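Glycoside hydrolase family 81 (Clostridium thermocellum, PDB 6FOP) hydrolyses beta-1,3-glucans such as laminarin in its wild-type form, probably cutting within the chain as an inverting endo-glucanase of the cellulosome. Local coordinates at residues H303-N308 with T582-Y587; K348-L353 with L424-Q429; I504-E509 with T670-V675; F664-D669 with V696-G701; V685-S690 with H709-S714. One frame throughout, in Å; residues are numbered along the deposited sequence. Where two conformers were deposited one is given.

Contact 1: H303-N308 with T582-Y587; sequences HGILPN and TAASLY
Ala-583 points its methyl group at the extended chain of 303-308 and lodges against the backbone there. Its CB lies 3.3 Å from Leu-306 O and 3.6 Å from Asn-308 CA, so the methyl rests in the bend made where Pro-307 turns the chain. A residue this small suits the place, because the two backbones approach closely: the CA atoms of Asn-308 and Ala-583 are 5.0 Å apart. Leu-306 meets the same methyl with its CB, and its N-H reaches Ala-583 O in a long, weak hydrogen bond (N to O 3.5 Å), though the approach is nearly straight at 167°. One residue earlier, Ile-305 touches Ala-584 through its shorter branch, CG2 to CB 3.7 Å. The longer branch, CG1, is held between the backbone N and the carbonyl carbon (chi1 67°), which swings CG2 round beside the backbone N and onto the alanine. A water accepts from Ala-583 N and is only weakly held by Pro-307 O.

The alanines are presented by a type I turn from Thr-582 to Ser-585. Thr-582 OG1 accepts from Ala-584 N at 2.9 Å, an ST turn, and Ser-585 OG receives the N-H of Thr-582, so two small hydroxyls brace the turn from within. Around this buried junction, Ala-584 O is hydrogen-bonded by Tyr-524 of helix 514-534, and Gln-502 of helix 494-511 packs on Thr-582 and Ala-584. Leu-306 rests on Ser-674 of strand 673-678, which places the loop leading from strand 295-301 toward helix 317-329 between barrel helices and the C-terminal sheet.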
# COMPACT_ATOMS: atom_id res chain seq x y z
N HIS A 303 -4.44 -8.97 14.95
CA HIS A 303 -5.02 -8.67 16.25
C HIS A 303 -6.52 -8.45 16.23
O HIS A 303 -7.08 -7.96 17.23
CB HIS A 303 -4.33 -7.45 16.86
CG HIS A 303 -2.88 -7.69 17.11
ND1 HIS A 303 -2.42 -8.28 18.25
CD2 HIS A 303 -1.80 -7.48 16.33
CE1 HIS A 303 -1.10 -8.41 18.18
NE2 HIS A 303 -0.71 -7.92 17.02
N GLY A 304 -7.17 -8.79 15.12
CA GLY A 304 -8.61 -8.66 15.00
C GLY A 304 -9.00 -7.25 14.59
O GLY A 304 -8.25 -6.29 14.83
N ILE A 305 -10.19 -7.13 14.02
CA ILE A 305 -10.87 -5.85 13.90
C ILE A 305 -12.30 -6.04 14.38
O ILE A 305 -12.80 -7.17 14.44
CB ILE A 305 -10.85 -5.28 12.46
CG1 ILE A 305 -11.67 -6.12 11.49
CG2 ILE A 305 -9.41 -5.11 11.96
CD1 ILE A 305 -11.95 -5.40 10.21
N LEU A 306 -12.98 -4.93 14.62
CA LEU A 306 -14.41 -4.96 14.92
C LEU A 306 -15.18 -4.15 13.89
O LEU A 306 -14.63 -3.24 13.29
CB LEU A 306 -14.70 -4.40 16.30
CG LEU A 306 -14.14 -5.23 17.46
CD1 LEU A 306 -14.24 -4.42 18.74
CD2 LEU A 306 -14.87 -6.55 17.59
N PRO A 307 -16.49 -4.44 13.74
CA PRO A 307 -17.33 -3.60 12.86
C PRO A 307 -17.74 -2.27 13.50
O PRO A 307 -18.26 -1.41 12.82
CB PRO A 307 -18.56 -4.48 12.62
CG PRO A 307 -18.63 -5.35 13.82
CD PRO A 307 -17.21 -5.63 14.21
N ASN A 308 -17.49 -2.15 14.80
CA ASN A 308 -17.82 -0.98 15.61
C ASN A 308 -17.37 -1.28 17.03
O ASN A 308 -17.23 -2.43 17.41
CB ASN A 308 -19.33 -0.67 15.61
CG ASN A 308 -20.19 -1.86 16.02
OD1 ASN A 308 -20.54 -2.71 15.20
ND2 ASN A 308 -20.55 -1.91 17.29
N THR A 582 -11.80 4.18 12.42
CA THR A 582 -12.85 3.15 12.48
C THR A 582 -12.48 2.19 13.60
O THR A 582 -11.42 2.31 14.22
CB THR A 582 -13.01 2.36 11.16
OG1 THR A 582 -11.98 1.37 11.04
CG2 THR A 582 -13.02 3.29 9.93
N ALA A 583 -13.31 1.19 13.83
CA ALA A 583 -12.97 0.17 14.83
C ALA A 583 -11.89 -0.80 14.36
O ALA A 583 -11.61 -1.78 15.04
CB ALA A 583 -14.23 -0.57 15.27
N ALA A 584 -11.33 -0.54 13.19
CA ALA A 584 -10.10 -1.18 12.74
C ALA A 584 -8.87 -0.31 12.98
O ALA A 584 -7.77 -0.68 12.59
CB ALA A 584 -10.23 -1.58 11.28
N SER A 585 -9.04 0.85 13.63
CA SER A 585 -7.94 1.82 13.79
C SER A 585 -7.19 1.69 15.09
O SER A 585 -6.32 2.52 15.39
CB SER A 585 -8.43 3.25 13.61
OG SER A 585 -8.94 3.49 12.32
N LEU A 586 -7.45 0.64 15.86
CA LEU A 586 -6.73 0.48 17.10
C LEU A 586 -5.23 0.31 16.91
O LEU A 586 -4.46 0.57 17.83
CB LEU A 586 -7.31 -0.66 17.93
CG LEU A 586 -8.78 -0.47 18.39
CD1 LEU A 586 -9.34 -1.74 19.01
CD2 LEU A 586 -8.92 0.70 19.36
N TYR A 587 -4.81 -0.13 15.71
CA TYR A 587 -3.39 -0.24 15.40
C TYR A 587 -2.63 1.04 15.64
O TYR A 587 -1.44 0.99 15.91
CB TYR A 587 -3.15 -0.69 13.94
CG TYR A 587 -3.45 0.37 12.91
CD1 TYR A 587 -2.45 1.27 12.49
CD2 TYR A 587 -4.73 0.55 12.41
CE1 TYR A 587 -2.74 2.28 11.60
CE2 TYR A 587 -5.03 1.56 11.54
CZ TYR A 587 -4.03 2.44 11.12
OH TYR A 587 -4.33 3.45 10.24
O HOH W 1 -16.10 1.25 12.41

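Contact 2: K348-L353 with L424-Q429; sequences KLSCAL and LHAAAQ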
# COMPACT_ATOMS: atom_id res chain seq x y z
N LYS A 348 -19.02 8.28 7.22
CA LYS A 348 -19.63 8.94 8.38
C LYS A 348 -20.90 8.18 8.81
O LYS A 348 -21.08 7.88 10.00
CB LYS A 348 -19.92 10.39 8.04
CG LYS A 348 -20.50 11.16 9.19
CD LYS A 348 -20.51 12.65 8.99
CE LYS A 348 -21.07 13.18 7.74
NZ LYS A 348 -20.82 14.67 7.76
N LEU A 349 -21.76 7.86 7.84
CA LEU A 349 -22.98 7.10 8.17
C LEU A 349 -22.66 5.68 8.68
O LEU A 349 -23.29 5.18 9.61
CB LEU A 349 -23.93 7.03 7.01
CG LEU A 349 -24.42 8.39 6.47
CD1 LEU A 349 -25.55 8.18 5.49
CD2 LEU A 349 -24.82 9.40 7.50
N SER A 350 -21.67 5.05 8.05
CA SER A 350 -21.25 3.70 8.42
C SER A 350 -20.77 3.59 9.86
O SER A 350 -20.97 2.55 10.51
CB SER A 350 -20.13 3.23 7.50
OG SER A 350 -20.53 3.15 6.15
N CYS A 351 -20.11 4.66 10.33
CA CYS A 351 -19.61 4.71 11.68
C CYS A 351 -20.68 5.12 12.72
O CYS A 351 -20.59 4.73 13.88
CB CYS A 351 -18.37 5.61 11.76
SG CYS A 351 -16.93 4.97 10.90
N ALA A 352 -21.70 5.86 12.28
CA ALA A 352 -22.76 6.28 13.21
C ALA A 352 -23.88 5.26 13.34
O ALA A 352 -24.56 5.20 14.37
CB ALA A 352 -23.33 7.60 12.76
N LEU A 353 -24.10 4.47 12.29
CA LEU A 353 -25.21 3.51 12.25
C LEU A 353 -25.29 2.61 13.49
O LEU A 353 -26.35 2.53 14.13
CB LEU A 353 -25.13 2.71 10.95
CG LEU A 353 -26.11 1.56 10.79
CD1 LEU A 353 -27.57 2.02 10.92
CD2 LEU A 353 -25.88 0.85 9.47
N LEU A 424 -17.02 0.57 0.12
CA LEU A 424 -16.93 -0.78 0.61
C LEU A 424 -17.28 -0.88 2.08
O LEU A 424 -17.90 -1.85 2.50
CB LEU A 424 -15.52 -1.35 0.34
CG LEU A 424 -15.16 -1.51 -1.14
CD1 LEU A 424 -13.69 -1.93 -1.23
CD2 LEU A 424 -16.08 -2.48 -1.85
N HIS A 425 -16.90 0.12 2.86
CA HIS A 425 -17.24 0.14 4.27
C HIS A 425 -18.78 0.15 4.45
O HIS A 425 -19.35 -0.65 5.19
CB HIS A 425 -16.57 1.27 5.03
CG HIS A 425 -16.75 1.17 6.50
ND1 HIS A 425 -16.47 2.22 7.35
CD2 HIS A 425 -17.17 0.15 7.30
CE1 HIS A 425 -16.72 1.85 8.59
NE2 HIS A 425 -17.16 0.61 8.59
N ALA A 426 -19.43 1.05 3.71
CA ALA A 426 -20.89 1.13 3.78
C ALA A 426 -21.52 -0.16 3.33
O ALA A 426 -22.47 -0.64 3.96
CB ALA A 426 -21.39 2.30 2.96
N ALA A 427 -21.03 -0.74 2.25
CA ALA A 427 -21.57 -2.01 1.76
C ALA A 427 -21.41 -3.12 2.78
O ALA A 427 -22.30 -3.94 2.96
CB ALA A 427 -20.91 -2.41 0.47
N ALA A 428 -20.25 -3.17 3.43
CA ALA A 428 -20.00 -4.16 4.48
C ALA A 428 -20.94 -4.00 5.66
O ALA A 428 -21.45 -5.02 6.21
CB ALA A 428 -18.55 -4.11 4.92
N GLN A 429 -21.15 -2.75 6.11
CA GLN A 429 -22.10 -2.55 7.21
C GLN A 429 -23.51 -3.00 6.81
O GLN A 429 -24.22 -3.59 7.65
CB GLN A 429 -22.09 -1.10 7.65
CG GLN A 429 -20.80 -0.60 8.30
CD GLN A 429 -20.42 -1.33 9.57
OE1 GLN A 429 -21.24 -2.02 10.18
NE2 GLN A 429 -19.18 -1.19 10.00
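Ser-350 stands over the imidazole of His-425, its CB 3.9 Å from the ring centroid and only 13° off the normal, a CH-pi contact made squarely on the face. The histidine presents that face because its CG is anti to the backbone N, which carries the ring out from helix 416-433 toward helix 339-359. Cys-351 comes to the same ring at its edge, SG to CE1 3.9 Å. On the same side of the ring as its CB, Ser-350 OG lies against the backbone of Ala-426, 3.1 Å from its CA. Gln-429, one turn after His-425, lays its CG alongside Ser-350, 4.0 Å from CB. Bent at chi2, it folds back so that NE2 donates to His-425 NE2 (3.1 Å) in a nearly straight bond; this lies in the amide plane but is tilted 23° from the imidazole plane.

The helix segments run in roughly the same direction, 31° apart, with axes 9.0 Å from each other at closest approach. Serine and alanine permit this spacing, in a domain whose helical hairpins form the (alpha/alpha)6 barrel expected of the family.

Chemically, the polar groups find their partners away from the opposite helix: Ser-350 OG bonds Leu-346 O of its own helix, and Gln-429 NE2 donates to His-425 and to Pro-307 O. The amide thus links two acceptors and probably fixes the rotation of the imidazole, and the interface itself rests on van der Waals and CH-pi contact.

Contact 3: I504-E509 with T670-V675; sequences IILWGE and TPLYSV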
# COMPACT_ATOMS: atom_id res chain seq x y z
N ILE A 504 -12.83 -4.60 3.35
CA ILE A 504 -12.76 -5.89 2.67
C ILE A 504 -12.85 -7.06 3.66
O ILE A 504 -13.55 -8.06 3.41
CB ILE A 504 -11.50 -5.96 1.79
CG1 ILE A 504 -11.64 -4.99 0.61
CG2 ILE A 504 -11.30 -7.36 1.25
CD1 ILE A 504 -10.41 -4.89 -0.25
N ILE A 505 -12.18 -6.94 4.79
CA ILE A 505 -12.29 -7.97 5.84
C ILE A 505 -13.76 -8.14 6.25
O ILE A 505 -14.31 -9.26 6.29
CB ILE A 505 -11.46 -7.64 7.10
CG1 ILE A 505 -9.96 -7.56 6.77
CG2 ILE A 505 -11.71 -8.65 8.21
CD1 ILE A 505 -9.09 -7.11 7.92
N LEU A 506 -14.40 -7.01 6.55
CA LEU A 506 -15.80 -7.06 7.00
C LEU A 506 -16.71 -7.60 5.93
O LEU A 506 -17.60 -8.42 6.24
CB LEU A 506 -16.29 -5.69 7.44
CG LEU A 506 -15.65 -5.01 8.65
CD1 LEU A 506 -16.23 -3.61 8.90
CD2 LEU A 506 -15.77 -5.91 9.89
N TRP A 507 -16.53 -7.18 4.68
CA TRP A 507 -17.35 -7.71 3.60
C TRP A 507 -17.21 -9.22 3.44
O TRP A 507 -18.18 -9.94 3.32
CB TRP A 507 -16.98 -7.01 2.28
CG TRP A 507 -17.73 -7.55 1.12
CD1 TRP A 507 -17.30 -8.50 0.23
CD2 TRP A 507 -19.06 -7.23 0.72
NE1 TRP A 507 -18.28 -8.78 -0.68
CE2 TRP A 507 -19.38 -8.03 -0.39
CE3 TRP A 507 -20.04 -6.34 1.21
CZ2 TRP A 507 -20.60 -7.94 -1.06
CZ3 TRP A 507 -21.25 -6.28 0.57
CH2 TRP A 507 -21.52 -7.07 -0.56
N GLY A 508 -15.97 -9.68 3.42
CA GLY A 508 -15.71 -11.10 3.28
C GLY A 508 -16.30 -11.92 4.40
O GLY A 508 -16.95 -12.92 4.17
N GLU A 509 -16.12 -11.47 5.62
CA GLU A 509 -16.68 -12.21 6.73
C GLU A 509 -18.21 -12.13 6.73
O GLU A 509 -18.87 -13.14 6.96
CB GLU A 509 -16.10 -11.69 8.05
CG GLU A 509 -16.53 -12.47 9.28
CD GLU A 509 -16.05 -13.90 9.34
OE1 GLU A 509 -15.24 -14.38 8.50
OE2 GLU A 509 -16.51 -14.59 10.25
N THR A 670 -10.57 -16.17 16.01
CA THR A 670 -11.70 -15.66 15.24
C THR A 670 -11.27 -14.38 14.52
O THR A 670 -10.33 -13.74 14.96
CB THR A 670 -12.92 -15.44 16.18
OG1 THR A 670 -14.13 -15.48 15.44
CG2 THR A 670 -12.81 -14.14 16.95
N PRO A 671 -11.98 -13.99 13.43
CA PRO A 671 -11.47 -12.81 12.69
C PRO A 671 -11.89 -11.47 13.28
O PRO A 671 -11.17 -10.50 13.11
CB PRO A 671 -12.05 -12.96 11.29
CG PRO A 671 -12.94 -14.14 11.31
CD PRO A 671 -12.84 -14.85 12.61
N LEU A 672 -13.04 -11.39 13.96
CA LEU A 672 -13.58 -10.10 14.41
C LEU A 672 -13.57 -10.07 15.93
O LEU A 672 -14.44 -10.63 16.59
CB LEU A 672 -14.96 -9.85 13.83
CG LEU A 672 -15.10 -9.98 12.31
CD1 LEU A 672 -16.56 -9.73 11.90
CD2 LEU A 672 -14.16 -9.06 11.58
N TYR A 673 -12.54 -9.45 16.49
CA TYR A 673 -12.38 -9.31 17.92
C TYR A 673 -11.48 -8.12 18.21
O TYR A 673 -10.80 -7.61 17.32
CB TYR A 673 -11.80 -10.57 18.56
CG TYR A 673 -10.34 -10.84 18.22
CD1 TYR A 673 -9.98 -11.49 17.04
CD2 TYR A 673 -9.34 -10.48 19.11
CE1 TYR A 673 -8.64 -11.75 16.75
CE2 TYR A 673 -8.01 -10.74 18.85
CZ TYR A 673 -7.66 -11.39 17.68
OH TYR A 673 -6.32 -11.66 17.49
N SER A 674 -11.48 -7.71 19.47
CA SER A 674 -10.42 -6.84 20.02
C SER A 674 -10.38 -7.02 21.53
O SER A 674 -11.41 -7.33 22.17
CB SER A 674 -10.57 -5.36 19.64
OG SER A 674 -10.31 -5.14 18.26
N VAL A 675 -9.20 -6.79 22.10
CA VAL A 675 -8.99 -6.86 23.54
C VAL A 675 -8.51 -5.51 24.02
O VAL A 675 -7.67 -4.86 23.39
CB VAL A 675 -7.97 -7.94 23.93
CG1 VAL A 675 -7.86 -8.08 25.45
CG2 VAL A 675 -8.37 -9.28 23.30
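The flat carboxylate of Glu-509 has Pro-671 above one of its faces. Pro-671 CG lies 3.6 Å from Glu-509 OE1 and nearly as close to the CD and OE2 of the glutamate, and the two side chains cross at about a right angle. Contact through the ring's CG lets an apolar residue sit on the acid without competing for its oxygens, and OE1 forms a salt bridge with Arg-517 of helix 514-534. That bridge probably holds the carboxylate's rotation, while Pro-671 packs on Arg-517 as well.

Leu-672 points at the helix and divides its two methyls between different neighbours. CD1 meets the aliphatic part of Glu-509, 3.8 Å from CG. A chi1 of -175° sets that carbon opposite the glutamate's backbone N, and the bend at chi2 then turns the acid back over the proline. CD2 of Leu-672 goes instead to the apolar ridge one turn earlier, 3.9 Å from Leu-506 CD2 and 4.2 Å from Ile-505 CG2. A branched leucine is apt here because its two methyls can touch Ile-505, Leu-506 and Glu-509 at once. The backbones stay well apart, the CA atoms of Leu-506 and Leu-672 being 8.3 Å from each other, so side chains alone bridge the gap.

Leu-506 also packs on Ala-428 and Gln-429 of helix 416-433, and Ile-505 on Ile-521 and Tyr-524 of helix 514-534. Leu-672, backbone-bonded to Tyr-687 of strand 681-688, thus joins the C-terminal sheet to helix 494-511 of the barrel.

Contact 4: F664-D669 with V696-G701; sequences FSVTAD and VTFSDG
Ser-665 reaches Ser-699 through a water, which donates to Ser-665 O and lies 2.7 Å from Ser-699 OG. Next, Val-666 sets its CG1 3.8 Å from Phe-698 CB, at the edge of the phenyl ring, while CG2 faces the carboxylate of Asp-700. The CB of Thr-667 points away, and the residue bonds through its backbone: its N-H donates to Ser-699 OG (3.1 Å), and its O receives the N-H of Ser-699 at 2.8 Å. A serine serves both needs, since the hydroxyl, held between its backbone N and carbonyl carbon (chi1 61°), stands in for a main-chain acceptor just where the strand gives way to the type I turn 698-701.

Ala-668 forms a single bridge with Phe-698. Its methyl lies over one face of the phenyl ring, 3.5 Å above the plane but displaced toward the rim; so small a group can come this close to the ring. It also touches Val-696 CG1. Asp-669 closes the segment with two bonds to one residue: its N-H donates to Thr-697 O, and its OD1 takes the N-H of Thr-697 (2.9 Å, 171°), which arrives from above the carboxylate plane, 36° out of it. A second water joins Asp-669 OD2 to Thr-697 OG1.

The single bridge is thus extended by side-chain acceptors: oxygens of Asp-669 and Ser-699 accept main-chain N-H groups at the two ends, where regular pairing is lacking, and the phenyl ring, also packed edge-to-face with Tyr-684, supplies the apolar centre. Asp-700 is engaged by Arg-682 and Tyr-684, so its charge is probably largely balanced beside Val-666.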
# COMPACT_ATOMS: atom_id res chain seq x y z
N PHE A 664 -2.33 -5.57 22.60
CA PHE A 664 -1.80 -6.35 21.48
C PHE A 664 -1.06 -7.61 21.90
O PHE A 664 -0.49 -8.29 21.06
CB PHE A 664 -0.91 -5.44 20.65
CG PHE A 664 -1.66 -4.31 20.03
CD1 PHE A 664 -2.41 -4.52 18.88
CD2 PHE A 664 -1.75 -3.08 20.67
CE1 PHE A 664 -3.14 -3.49 18.31
CE2 PHE A 664 -2.48 -2.08 20.11
CZ PHE A 664 -3.17 -2.28 18.94
N SER A 665 -1.07 -7.95 23.18
CA SER A 665 -0.36 -9.12 23.67
C SER A 665 -1.23 -10.38 23.70
O SER A 665 -0.77 -11.43 24.16
CB SER A 665 0.23 -8.85 25.05
OG SER A 665 -0.77 -8.81 26.03
N VAL A 666 -2.48 -10.26 23.27
CA VAL A 666 -3.46 -11.35 23.30
C VAL A 666 -4.11 -11.47 21.94
O VAL A 666 -4.62 -10.48 21.41
CB VAL A 666 -4.59 -11.08 24.31
CG1 VAL A 666 -5.56 -12.26 24.41
CG2 VAL A 666 -4.05 -10.75 25.66
N THR A 667 -4.19 -12.70 21.42
CA THR A 667 -4.91 -12.96 20.18
C THR A 667 -6.05 -13.94 20.40
O THR A 667 -6.21 -14.49 21.50
CB THR A 667 -3.95 -13.43 19.08
OG1 THR A 667 -3.24 -14.59 19.53
CG2 THR A 667 -2.95 -12.32 18.74
N ALA A 668 -6.83 -14.18 19.35
CA ALA A 668 -8.00 -15.05 19.42
C ALA A 668 -8.18 -15.80 18.13
O ALA A 668 -7.75 -15.34 17.06
CB ALA A 668 -9.26 -14.25 19.75
N ASP A 669 -8.89 -16.92 18.23
CA ASP A 669 -9.15 -17.82 17.10
C ASP A 669 -10.41 -17.46 16.29
O ASP A 669 -11.22 -18.32 15.91
CB ASP A 669 -9.16 -19.28 17.54
CG ASP A 669 -10.28 -19.63 18.51
OD1 ASP A 669 -11.05 -18.74 18.94
OD2 ASP A 669 -10.33 -20.83 18.86
N VAL A 696 -15.07 -18.79 21.06
CA VAL A 696 -13.85 -18.01 20.80
C VAL A 696 -12.94 -18.14 21.99
O VAL A 696 -13.33 -17.88 23.14
CB VAL A 696 -14.17 -16.53 20.51
CG1 VAL A 696 -12.87 -15.75 20.28
CG2 VAL A 696 -15.13 -16.42 19.33
N THR A 697 -11.70 -18.55 21.71
CA THR A 697 -10.68 -18.75 22.72
C THR A 697 -9.54 -17.79 22.49
O THR A 697 -9.05 -17.67 21.37
CB THR A 697 -10.17 -20.21 22.70
OG1 THR A 697 -11.28 -21.10 22.86
CG2 THR A 697 -9.17 -20.46 23.81
N PHE A 698 -9.14 -17.09 23.55
CA PHE A 698 -8.04 -16.12 23.52
C PHE A 698 -6.77 -16.77 24.05
O PHE A 698 -6.81 -17.75 24.80
CB PHE A 698 -8.38 -14.87 24.35
CG PHE A 698 -9.53 -14.07 23.77
CD1 PHE A 698 -10.86 -14.46 24.00
CD2 PHE A 698 -9.30 -12.93 23.04
CE1 PHE A 698 -11.91 -13.74 23.45
CE2 PHE A 698 -10.34 -12.19 22.51
CZ PHE A 698 -11.66 -12.62 22.71
N SER A 699 -5.63 -16.17 23.70
CA SER A 699 -4.33 -16.76 24.04
C SER A 699 -4.00 -16.73 25.53
O SER A 699 -3.10 -17.44 26.00
CB SER A 699 -3.20 -16.07 23.26
OG SER A 699 -3.12 -14.68 23.55
N ASP A 700 -4.75 -15.90 26.29
CA ASP A 700 -4.62 -15.89 27.75
C ASP A 700 -5.61 -16.84 28.46
O ASP A 700 -5.67 -16.83 29.68
CB ASP A 700 -4.74 -14.45 28.29
CG ASP A 700 -6.10 -13.83 28.04
OD1 ASP A 700 -7.00 -14.54 27.53
OD2 ASP A 700 -6.25 -12.63 28.37
N GLY A 701 -6.34 -17.65 27.70
CA GLY A 701 -7.30 -18.58 28.29
C GLY A 701 -8.74 -18.14 28.33
O GLY A 701 -9.63 -18.96 28.58
O HOH W 2 -1.43 -14.01 25.60
O HOH W 3 -12.38 -21.62 20.36

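Contact 5: V685-S690 with H709-S714; sequences VVYNAS and HSMAVS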
# COMPACT_ATOMS: atom_id res chain seq x y z
N VAL A 685 -13.91 -8.29 23.33
CA VAL A 685 -15.04 -7.97 22.47
C VAL A 685 -14.95 -8.84 21.24
O VAL A 685 -13.88 -8.91 20.61
CB VAL A 685 -15.06 -6.50 22.05
CG1 VAL A 685 -16.32 -6.19 21.23
CG2 VAL A 685 -14.94 -5.60 23.29
N VAL A 686 -16.02 -9.52 20.90
CA VAL A 686 -16.09 -10.37 19.71
C VAL A 686 -17.33 -10.00 18.90
O VAL A 686 -18.40 -9.78 19.47
CB VAL A 686 -16.20 -11.85 20.10
CG1 VAL A 686 -16.42 -12.74 18.89
CG2 VAL A 686 -14.97 -12.28 20.86
N TYR A 687 -17.22 -10.02 17.57
CA TYR A 687 -18.39 -9.99 16.72
C TYR A 687 -18.46 -11.30 15.96
O TYR A 687 -17.48 -11.72 15.31
CB TYR A 687 -18.41 -8.81 15.74
CG TYR A 687 -19.76 -8.75 15.06
CD1 TYR A 687 -20.87 -8.26 15.74
CD2 TYR A 687 -19.98 -9.29 13.81
CE1 TYR A 687 -22.12 -8.28 15.18
CE2 TYR A 687 -21.25 -9.31 13.24
CZ TYR A 687 -22.32 -8.79 13.93
OH TYR A 687 -23.59 -8.81 13.39
N ASN A 688 -19.60 -11.97 16.03
CA ASN A 688 -19.87 -13.18 15.24
C ASN A 688 -20.77 -12.82 14.09
O ASN A 688 -21.96 -12.62 14.28
CB ASN A 688 -20.51 -14.23 16.15
CG ASN A 688 -20.83 -15.53 15.43
OD1 ASN A 688 -20.57 -15.71 14.23
ND2 ASN A 688 -21.39 -16.47 16.19
N ALA A 689 -20.20 -12.79 12.89
CA ALA A 689 -20.94 -12.47 11.67
C ALA A 689 -21.56 -13.71 11.02
O ALA A 689 -22.17 -13.60 9.97
CB ALA A 689 -20.03 -11.77 10.69
N SER A 690 -21.38 -14.88 11.61
CA SER A 690 -21.90 -16.13 11.02
C SER A 690 -23.28 -16.44 11.56
O SER A 690 -23.74 -15.82 12.53
CB SER A 690 -20.95 -17.29 11.30
OG SER A 690 -21.14 -17.83 12.59
N HIS A 709 -24.68 -13.62 14.52
CA HIS A 709 -24.98 -12.23 14.16
C HIS A 709 -25.09 -11.35 15.40
O HIS A 709 -26.06 -10.62 15.56
CB HIS A 709 -26.23 -12.15 13.29
CG HIS A 709 -26.14 -13.00 12.07
ND1 HIS A 709 -25.24 -12.76 11.06
CD2 HIS A 709 -26.80 -14.13 11.72
CE1 HIS A 709 -25.37 -13.67 10.13
NE2 HIS A 709 -26.30 -14.52 10.50
N SER A 710 -24.07 -11.39 16.24
CA SER A 710 -24.06 -10.55 17.41
C SER A 710 -22.70 -10.20 17.92
O SER A 710 -21.69 -10.90 17.64
CB SER A 710 -24.81 -11.24 18.53
OG SER A 710 -24.03 -12.27 19.08
N MET A 711 -22.69 -9.11 18.67
CA MET A 711 -21.53 -8.67 19.43
C MET A 711 -21.65 -9.14 20.87
O MET A 711 -22.73 -9.12 21.46
CB MET A 711 -21.37 -7.13 19.42
CG MET A 711 -20.06 -6.62 20.01
SD MET A 711 -19.59 -4.92 19.57
CE MET A 711 -18.95 -5.20 17.93
N ALA A 712 -20.54 -9.59 21.43
CA ALA A 712 -20.46 -9.96 22.84
C ALA A 712 -19.28 -9.29 23.48
O ALA A 712 -18.23 -9.11 22.85
CB ALA A 712 -20.36 -11.46 23.00
N VAL A 713 -19.44 -8.91 24.75
CA VAL A 713 -18.42 -8.27 25.55
C VAL A 713 -18.33 -8.98 26.89
O VAL A 713 -19.37 -9.24 27.54
CB VAL A 713 -18.76 -6.79 25.83
CG1 VAL A 713 -17.65 -6.10 26.61
CG2 VAL A 713 -19.06 -6.03 24.52
N SER A 714 -17.12 -9.26 27.33
CA SER A 714 -16.89 -9.87 28.65
C SER A 714 -15.68 -9.23 29.28
O SER A 714 -14.65 -9.09 28.63
CB SER A 714 -16.76 -11.38 28.57
OG SER A 714 -16.56 -11.96 29.87
O HOH W 4 -23.91 -10.21 11.06
O HOH W 5 -25.67 -7.69 14.60
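Main-chain hydrogen bonds join Val-686 to Ala-712 in both directions, with N to O distances of 3.0 Å from Val-686 N to Ala-712 O and 2.9 Å for the return bond. Asn-688 and Ser-710 form the next hydrogen-bonded pair, Asn-688 N to Ser-710 O at 2.8 Å.

The strands are antiparallel neighbours at the outer side of the C-terminal four-stranded sheet. The pairing ends in a G1 bulge, where His-709 and Ser-710 both face Asn-688; His-709, with positive phi (50°), takes the first position. Opposite it, Asn-688 OD1 accepts from Ser-690 N, an Asx turn, and from Ser-690 OG at 2.7 Å, using a lone pair for the hydroxyl. Asparagine suits this corner because its amide oxygen can hold both donors.

Side-chain contacts share one face: Val-685 CG1 touches Val-713 CG2 and, in one of two conformers, Met-711 SD, while Tyr-687, with CG anti to its N (chi1 -171°), leans along Ser-710 and brings CD1 to Met-711 CB. At the bulge, Ser-690 O sits 3.4 Å above the imidazole plane of His-709, over its centre, while accepting from His-709 N.

One water links Tyr-687 OH to His-709 ND1, another the same hydroxyl to His-709 O; His-709 NE2 is hydrogen-bonded to Ser-691 OG.

Along the chain, contact 2 is nested inside the loop closed by contact 1, contact 3 crosses contacts 1 and 4, and contact 5 crosses contact 4. Centres are about 8 Å apart for contacts 1 and 3, about 10 Å for contacts 3 and 5, and about 27 Å for contacts 2 and 4. Contact 2 lies among barrel helices, contact 5 within the C-terminal sheet, whose adjacent strands 673-678 and 681-688 tie it to contact 3. Contact 4 brings in strand 694-697, of a separate two-stranded sheet, and its Val-696 and Phe-698 pack on Val-686 of contact 5. Contact 1 touches all the others; barrel and sheet form one packed unit, buried at contacts 1 to 3 and partly open at 4 and 5.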